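Local coordinates for protein alkylpurine DNA glycosylase AlkC (PDB 5VHV) that excises alkylated purine bases from DNA, probably by hydrolysing the N-glycosidic bond, without flipping the damaged nucleotide out of the helix, at residues V146-S151 and S186-K191; Q285-D290 and F312-G317. All blocks are in the same frame, centred on the assembly; numbering follows the deposited sequence.

Contact 1 of 2, residues V146-S151 and S186-K191. With nucleotides of chain C.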
loop_
_atom_site.group_PDB
_atom_site.type_symbol
_atom_site.label_atom_id
_atom_site.label_comp_id
_atom_site.label_asym_id
_atom_site.label_seq_id
_atom_site.Cartn_x
_atom_site.Cartn_y
_atom_site.Cartn_z
ATOM N N VAL A 146 -8.427 15.175 0.101
ATOM C CA VAL A 146 -9.786 14.671 -0.031
ATOM C C VAL A 146 -9.904 13.769 -1.260
ATOM O O VAL A 146 -10.545 12.715 -1.215
ATOM C CB VAL A 146 -10.755 15.872 -0.060
ATOM C CG1 VAL A 146 -12.214 15.438 -0.316
ATOM C CG2 VAL A 146 -10.632 16.662 1.261
ATOM N N ARG A 147 -9.257 14.135 -2.365
ATOM C CA ARG A 147 -9.251 13.264 -3.535
ATOM C C ARG A 147 -8.554 11.952 -3.227
ATOM O O ARG A 147 -9.014 10.879 -3.643
ATOM C CB ARG A 147 -8.574 13.956 -4.712
ATOM C CG ARG A 147 -9.315 15.225 -5.185
ATOM C CD ARG A 147 -8.921 15.632 -6.587
ATOM N NE ARG A 147 -7.471 15.831 -6.785
ATOM C CZ ARG A 147 -6.796 16.898 -6.360
ATOM N NH1 ARG A 147 -7.409 17.869 -5.686
ATOM N NH2 ARG A 147 -5.497 16.988 -6.606
ATOM N N ARG A 148 -7.447 12.015 -2.490
ATOM C CA ARG A 148 -6.720 10.796 -2.155
ATOM C C ARG A 148 -7.569 9.860 -1.306
ATOM O O ARG A 148 -7.554 8.636 -1.502
ATOM C CB ARG A 148 -5.404 11.169 -1.460
ATOM C CG ARG A 148 -4.450 9.995 -1.220
ATOM C CD ARG A 148 -4.709 9.276 0.109
ATOM N NE ARG A 148 -3.610 8.351 0.395
ATOM C CZ ARG A 148 -3.502 7.602 1.487
ATOM N NH1 ARG A 148 -4.437 7.659 2.441
ATOM N NH2 ARG A 148 -2.436 6.805 1.627
ATOM N N LEU A 149 -8.328 10.415 -0.359
ATOM C CA LEU A 149 -9.255 9.611 0.430
ATOM C C LEU A 149 -10.250 8.863 -0.463
ATOM O O LEU A 149 -10.588 7.699 -0.199
ATOM C CB LEU A 149 -9.993 10.516 1.415
ATOM C CG LEU A 149 -11.102 9.924 2.278
ATOM C CD1 LEU A 149 -10.527 8.785 3.143
ATOM C CD2 LEU A 149 -11.730 10.995 3.175
ATOM N N ALA A 150 -10.772 9.535 -1.491
ATOM C CA ALA A 150 -11.762 8.917 -2.375
ATOM C C ALA A 150 -11.221 7.637 -3.016
ATOM O O ALA A 150 -11.932 6.628 -3.111
ATOM C CB ALA A 150 -12.187 9.927 -3.449
ATOM N N SER A 151 -9.941 7.652 -3.413
ATOM C CA SER A 151 -9.285 6.505 -4.030
ATOM C C SER A 151 -8.801 5.484 -3.004
ATOM O O SER A 151 -8.942 4.273 -3.213
ATOM C CB SER A 151 -8.089 6.983 -4.856
ATOM O OG SER A 151 -7.365 5.860 -5.354
ATOM N N SER A 186 -1.488 15.610 -8.237
ATOM C CA SER A 186 -0.931 15.284 -6.928
ATOM C C SER A 186 -0.287 13.899 -6.950
ATOM O O SER A 186 -0.960 12.907 -7.231
ATOM C CB SER A 186 -2.030 15.310 -5.864
ATOM O OG SER A 186 -1.647 14.596 -4.682
ATOM N N LEU A 187 0.999 13.825 -6.601
ATOM C CA LEU A 187 1.647 12.517 -6.467
ATOM C C LEU A 187 0.944 11.650 -5.430
ATOM O O LEU A 187 0.806 10.434 -5.606
ATOM C CB LEU A 187 3.115 12.713 -6.080
ATOM C CG LEU A 187 3.920 11.441 -5.829
ATOM C CD1 LEU A 187 3.929 10.522 -7.033
ATOM C CD2 LEU A 187 5.351 11.823 -5.416
ATOM N N TYR A 188 0.551 12.258 -4.312
ATOM C CA TYR A 188 -0.177 11.558 -3.258
ATOM C C TYR A 188 -1.399 10.855 -3.824
ATOM O O TYR A 188 -1.640 9.668 -3.561
ATOM C CB TYR A 188 -0.568 12.584 -2.202
ATOM C CG TYR A 188 -1.156 12.051 -0.917
ATOM C CD1 TYR A 188 -0.624 10.932 -0.280
ATOM C CD2 TYR A 188 -2.199 12.720 -0.298
ATOM C CE1 TYR A 188 -1.147 10.477 0.916
ATOM C CE2 TYR A 188 -2.731 12.270 0.883
ATOM C CZ TYR A 188 -2.189 11.151 1.494
ATOM O OH TYR A 188 -2.694 10.714 2.687
ATOM N N VAL A 189 -2.171 11.574 -4.635
ATOM C CA VAL A 189 -3.331 10.967 -5.278
ATOM C C VAL A 189 -2.892 9.882 -6.257
ATOM O O VAL A 189 -3.483 8.790 -6.305
ATOM C CB VAL A 189 -4.182 12.046 -5.976
ATOM C CG1 VAL A 189 -5.340 11.391 -6.789
ATOM C CG2 VAL A 189 -4.736 13.016 -4.943
ATOM N N ARG A 190 -1.870 10.167 -7.080
ATOM C CA ARG A 190 -1.475 9.204 -8.104
ATOM C C ARG A 190 -1.042 7.888 -7.483
ATOM O O ARG A 190 -1.365 6.819 -8.011
ATOM C CB ARG A 190 -0.356 9.762 -8.988
ATOM C CG ARG A 190 -0.794 10.964 -9.799
ATOM C CD ARG A 190 0.150 11.300 -10.952
ATOM N NE ARG A 190 1.496 11.662 -10.513
ATOM C CZ ARG A 190 1.865 12.873 -10.116
ATOM N NH1 ARG A 190 0.983 13.862 -10.080
ATOM N NH2 ARG A 190 3.132 13.104 -9.764
ATOM N N LYS A 191 -0.317 7.942 -6.362
ATOM C CA LYS A 191 0.075 6.715 -5.673
ATOM C C LYS A 191 -1.139 5.870 -5.327
ATOM O O LYS A 191 -1.132 4.645 -5.503
ATOM C CB LYS A 191 0.839 7.044 -4.393
ATOM C CG LYS A 191 2.212 7.633 -4.597
ATOM C CD LYS A 191 2.812 7.990 -3.239
ATOM C CE LYS A 191 4.287 8.388 -3.374
ATOM N NZ LYS A 191 4.799 8.938 -2.081
ATOM P P DG C 8 1.139 6.108 0.715
ATOM O OP1 DG C 8 0.328 7.260 0.366
ATOM O OP2 DG C 8 2.068 5.487 -0.297
ATOM O "O5'" DG C 8 2.027 6.341 1.990
ATOM C "C5'" DG C 8 1.455 6.920 3.161
ATOM C "C4'" DG C 8 2.455 6.884 4.285
ATOM O "O4'" DG C 8 2.936 5.530 4.509
ATOM C "C3'" DG C 8 3.689 7.726 4.046
ATOM O "O3'" DG C 8 4.043 8.333 5.289
ATOM C "C2'" DG C 8 4.724 6.716 3.517
ATOM C "C1'" DG C 8 4.331 5.433 4.233
ATOM N N9 DG C 8 4.480 4.198 3.484
ATOM C C8 DG C 8 3.957 3.930 2.251
ATOM N N7 DG C 8 4.144 2.704 1.867
ATOM C C5 DG C 8 4.792 2.111 2.935
ATOM C C6 DG C 8 5.261 0.785 3.099
ATOM O O6 DG C 8 5.157 -0.168 2.313
ATOM N N1 DG C 8 5.881 0.605 4.323
ATOM C C2 DG C 8 6.048 1.571 5.258
ATOM N N2 DG C 8 6.698 1.205 6.371
ATOM N N3 DG C 8 5.612 2.821 5.121
ATOM C C4 DG C 8 5.002 3.016 3.940
HETATM O O HOH W 1 -1.525 7.701 -1.566
#
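Arg148 lies over one face of the Tyr188 ring and reaches past it to the backbone of the bound DNA. CB, CG, CD and NE of Arg148 all lie against this face. CG of Arg148 stands 3.5 Å from the centroid of the Tyr188 ring, almost on the ring normal, in a CH-pi contact. Further along, Arg148 NE comes within 3.3 Å of Tyr188 CE1, and the guanidinium and ring planes are only 13° apart. The Arg148 chain bends at chi2 (-88°), which carries it obliquely across the ring, from CE2 toward CZ and CE1. Arg148 NH2 donates to OP1 of DG8 of chain C at 3.1 Å. Water 1 makes a second link to this phosphate. It accepts from Arg148 NE and donates both to Tyr188 O and to OP1 of DG8 of chain C, the last at 2.7 Å. OP1 is thus held directly and through water.

Glu117 forms a salt bridge with Arg148 NH1 and helps aim the guanidinium. Val189 CG2 packs against the first helix, 3.8 Å from Arg148 N and 4.0 Å from Arg147 CB. Arg147 reaches across to the start of the second helix, where its NE forms a salt bridge with Asp184. Ser186 is the N-cap of that helix: Ser186 OG accepts from Val189 N at 3.1 Å, and Glu144 also bonds to this hydroxyl.

The two short helical segments run parallel, 3° apart, with axes 8.7 Å from each other. Such packing is as in the HEAT-like helical repeats of the AlkC/AlkD family, and here it presents Arg148 to a DNA phosphate. The segments belong to helices 144-152 and 187-201. Helix 175-181 packs against Arg147, Ser151 and Val189.

Contact 2 of 2, residues Q285-D290 and F312-G317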
loop_
_atom_site.group_PDB
_atom_site.type_symbol
_atom_site.label_atom_id
_atom_site.label_comp_id
_atom_site.label_asym_id
_atom_site.label_seq_id
_atom_site.Cartn_x
_atom_site.Cartn_y
_atom_site.Cartn_z
ATOM N N GLN A 285 16.190 -1.817 -27.859
ATOM C CA GLN A 285 14.991 -2.497 -27.393
ATOM C C GLN A 285 14.804 -2.254 -25.908
ATOM O O GLN A 285 15.765 -2.262 -25.133
ATOM C CB GLN A 285 15.030 -4.008 -27.707
ATOM C CG GLN A 285 16.095 -4.796 -27.000
ATOM C CD GLN A 285 16.290 -6.185 -27.618
ATOM O OE1 GLN A 285 15.404 -7.048 -27.542
ATOM N NE2 GLN A 285 17.450 -6.400 -28.247
ATOM N N LYS A 286 13.558 -2.015 -25.530
ATOM C CA LYS A 286 13.199 -1.821 -24.136
ATOM C C LYS A 286 13.084 -3.176 -23.444
ATOM O O LYS A 286 12.418 -4.088 -23.948
ATOM C CB LYS A 286 11.884 -1.051 -24.029
ATOM C CG LYS A 286 11.994 0.429 -24.402
ATOM C CD LYS A 286 10.658 1.158 -24.243
ATOM C CE LYS A 286 10.735 2.587 -24.771
ATOM N NZ LYS A 286 11.192 2.651 -26.192
ATOM N N LEU A 287 13.757 -3.313 -22.308
ATOM C CA LEU A 287 13.773 -4.560 -21.557
ATOM C C LEU A 287 13.278 -4.336 -20.138
ATOM O O LEU A 287 13.607 -3.335 -19.496
ATOM C CB LEU A 287 15.180 -5.162 -21.490
ATOM C CG LEU A 287 15.862 -5.501 -22.821
ATOM C CD1 LEU A 287 17.232 -6.118 -22.600
ATOM C CD2 LEU A 287 14.995 -6.441 -23.617
ATOM N N VAL A 288 12.516 -5.304 -19.651
ATOM C CA VAL A 288 12.187 -5.426 -18.239
ATOM C C VAL A 288 12.873 -6.694 -17.758
ATOM O O VAL A 288 12.543 -7.797 -18.210
ATOM C CB VAL A 288 10.674 -5.464 -18.001
ATOM C CG1 VAL A 288 10.362 -5.900 -16.542
ATOM C CG2 VAL A 288 10.090 -4.069 -18.291
ATOM N N VAL A 289 13.872 -6.529 -16.901
ATOM C CA VAL A 289 14.688 -7.621 -16.390
ATOM C C VAL A 289 14.385 -7.780 -14.908
ATOM O O VAL A 289 14.649 -6.872 -14.113
ATOM C CB VAL A 289 16.182 -7.349 -16.610
ATOM C CG1 VAL A 289 17.010 -8.537 -16.154
ATOM C CG2 VAL A 289 16.466 -7.055 -18.082
ATOM N N ASP A 290 13.846 -8.940 -14.542
ATOM C CA ASP A 290 13.570 -9.289 -13.156
ATOM C C ASP A 290 14.213 -10.652 -12.871
ATOM O O ASP A 290 14.838 -11.262 -13.741
ATOM C CB ASP A 290 12.052 -9.305 -12.888
ATOM C CG ASP A 290 11.418 -7.919 -12.968
ATOM O OD1 ASP A 290 12.112 -6.913 -12.676
ATOM O OD2 ASP A 290 10.214 -7.821 -13.298
ATOM N N PHE A 312 15.363 -1.008 -18.701
ATOM C CA PHE A 312 16.242 -0.118 -19.453
ATOM C C PHE A 312 16.153 -0.443 -20.934
ATOM O O PHE A 312 15.549 -1.436 -21.341
ATOM C CB PHE A 312 17.694 -0.235 -18.968
ATOM C CG PHE A 312 18.345 -1.533 -19.333
ATOM C CD1 PHE A 312 17.931 -2.716 -18.741
ATOM C CD2 PHE A 312 19.364 -1.580 -20.272
ATOM C CE1 PHE A 312 18.515 -3.915 -19.086
ATOM C CE2 PHE A 312 19.956 -2.779 -20.610
ATOM C CZ PHE A 312 19.526 -3.945 -20.019
ATOM N N SER A 313 16.792 0.414 -21.731
ATOM C CA SER A 313 16.934 0.228 -23.166
ATOM C C SER A 313 18.336 -0.277 -23.470
ATOM O O SER A 313 19.324 0.311 -23.016
ATOM C CB SER A 313 16.675 1.535 -23.911
ATOM O OG SER A 313 17.073 1.424 -25.261
ATOM N N LEU A 314 18.409 -1.366 -24.232
ATOM C CA LEU A 314 19.663 -1.982 -24.646
ATOM C C LEU A 314 19.932 -1.624 -26.103
ATOM O O LEU A 314 19.137 -1.966 -26.987
ATOM C CB LEU A 314 19.600 -3.501 -24.465
ATOM C CG LEU A 314 20.896 -4.287 -24.722
ATOM C CD1 LEU A 314 22.017 -3.861 -23.770
ATOM C CD2 LEU A 314 20.623 -5.782 -24.597
ATOM N N GLY A 315 21.060 -0.955 -26.352
ATOM C CA GLY A 315 21.394 -0.540 -27.707
ATOM C C GLY A 315 21.614 -1.713 -28.643
ATOM O O GLY A 315 21.872 -2.840 -28.233
ATOM N N ALA A 316 21.510 -1.427 -29.940
ATOM C CA ALA A 316 21.717 -2.449 -30.955
ATOM C C ALA A 316 23.117 -3.037 -30.835
ATOM O O ALA A 316 24.113 -2.307 -30.820
ATOM C CB ALA A 316 21.507 -1.857 -32.350
ATOM N N GLY A 317 23.184 -4.361 -30.733
ATOM C CA GLY A 317 24.445 -5.054 -30.571
ATOM C C GLY A 317 25.178 -4.767 -29.272
ATOM O O GLY A 317 26.266 -5.298 -29.065
HETATM O O HOH W 2 18.907 -3.855 -28.838
#
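Leu314 O accepts a backbone bond from Gln285 N at 3.1 Å, tilted 29° from the carbonyl plane. Water 2 lies 2.7 Å from Leu314 O and probably donates to it. The same water accepts from Gln285 NE2 at 3.0 Å. The Gln285 side chain can thus reach the carbonyl through water. Glu252 N bonds to the other end of the amide, OE1, and helps to fix it. Leu314 N returns a bond to Gln285 O, closing the hydrogen-bonded pair. The next such pair is Leu287 with Phe312. Here Leu287 N reaches Phe312 O at 2.8 Å, nearly straight on to the carbonyl, and Phe312 N bonds back to Leu287 O. Lys286 and Ser313 form the non-hydrogen-bonded pair between them.

Leu287, Phe312 and Leu314 share the face of the sheet that also bears Gln285. Leu287 CD1 packs on Leu314 CD2 at 3.9 Å. Phe312 has CG between its backbone N and carbonyl carbon (chi1 70°), which swings the ring over toward the other strand. Phe312 CE1 then meets Val289 CG2 at 3.9 Å, with the methyl at the ring edge. Phe275 and Leu277 of strand 270-279 touch Val289, and Gln320 of strand 319-327 touches Phe312 and Leu314.

This is the open end, away from the turn, of an antiparallel beta hairpin made by strands 285-294 and 305-314. Lys286 and Ser313 are exposed on one face. Leu287 and Leu314 are buried on the other, beside the partly exposed Gln285 and Phe312. Backbone bonds set the register, and the apolar cluster joins the hairpin to the strands facing it.

From the N terminus, the chain first runs through helices. Contact 1 (146-151 with 186-191) closes a loop of 34 residues that contains helix 175-181 and brings two helices side by side. The chain continues through further helices and enters the beta sheet at strand 253-265. Contact 2 (285-290 with 312-317) then closes a hairpin, pairing strand 305-314, at one edge of the sheet, with strand 285-294. The two loops follow in series and neither nest nor cross. The centres of contact 1 and contact 2 are about 32 Å apart, and the two do not touch. Contact 1 joins two helices of the DNA-binding helical part; contact 2 joins two strands of the C-terminal beta part.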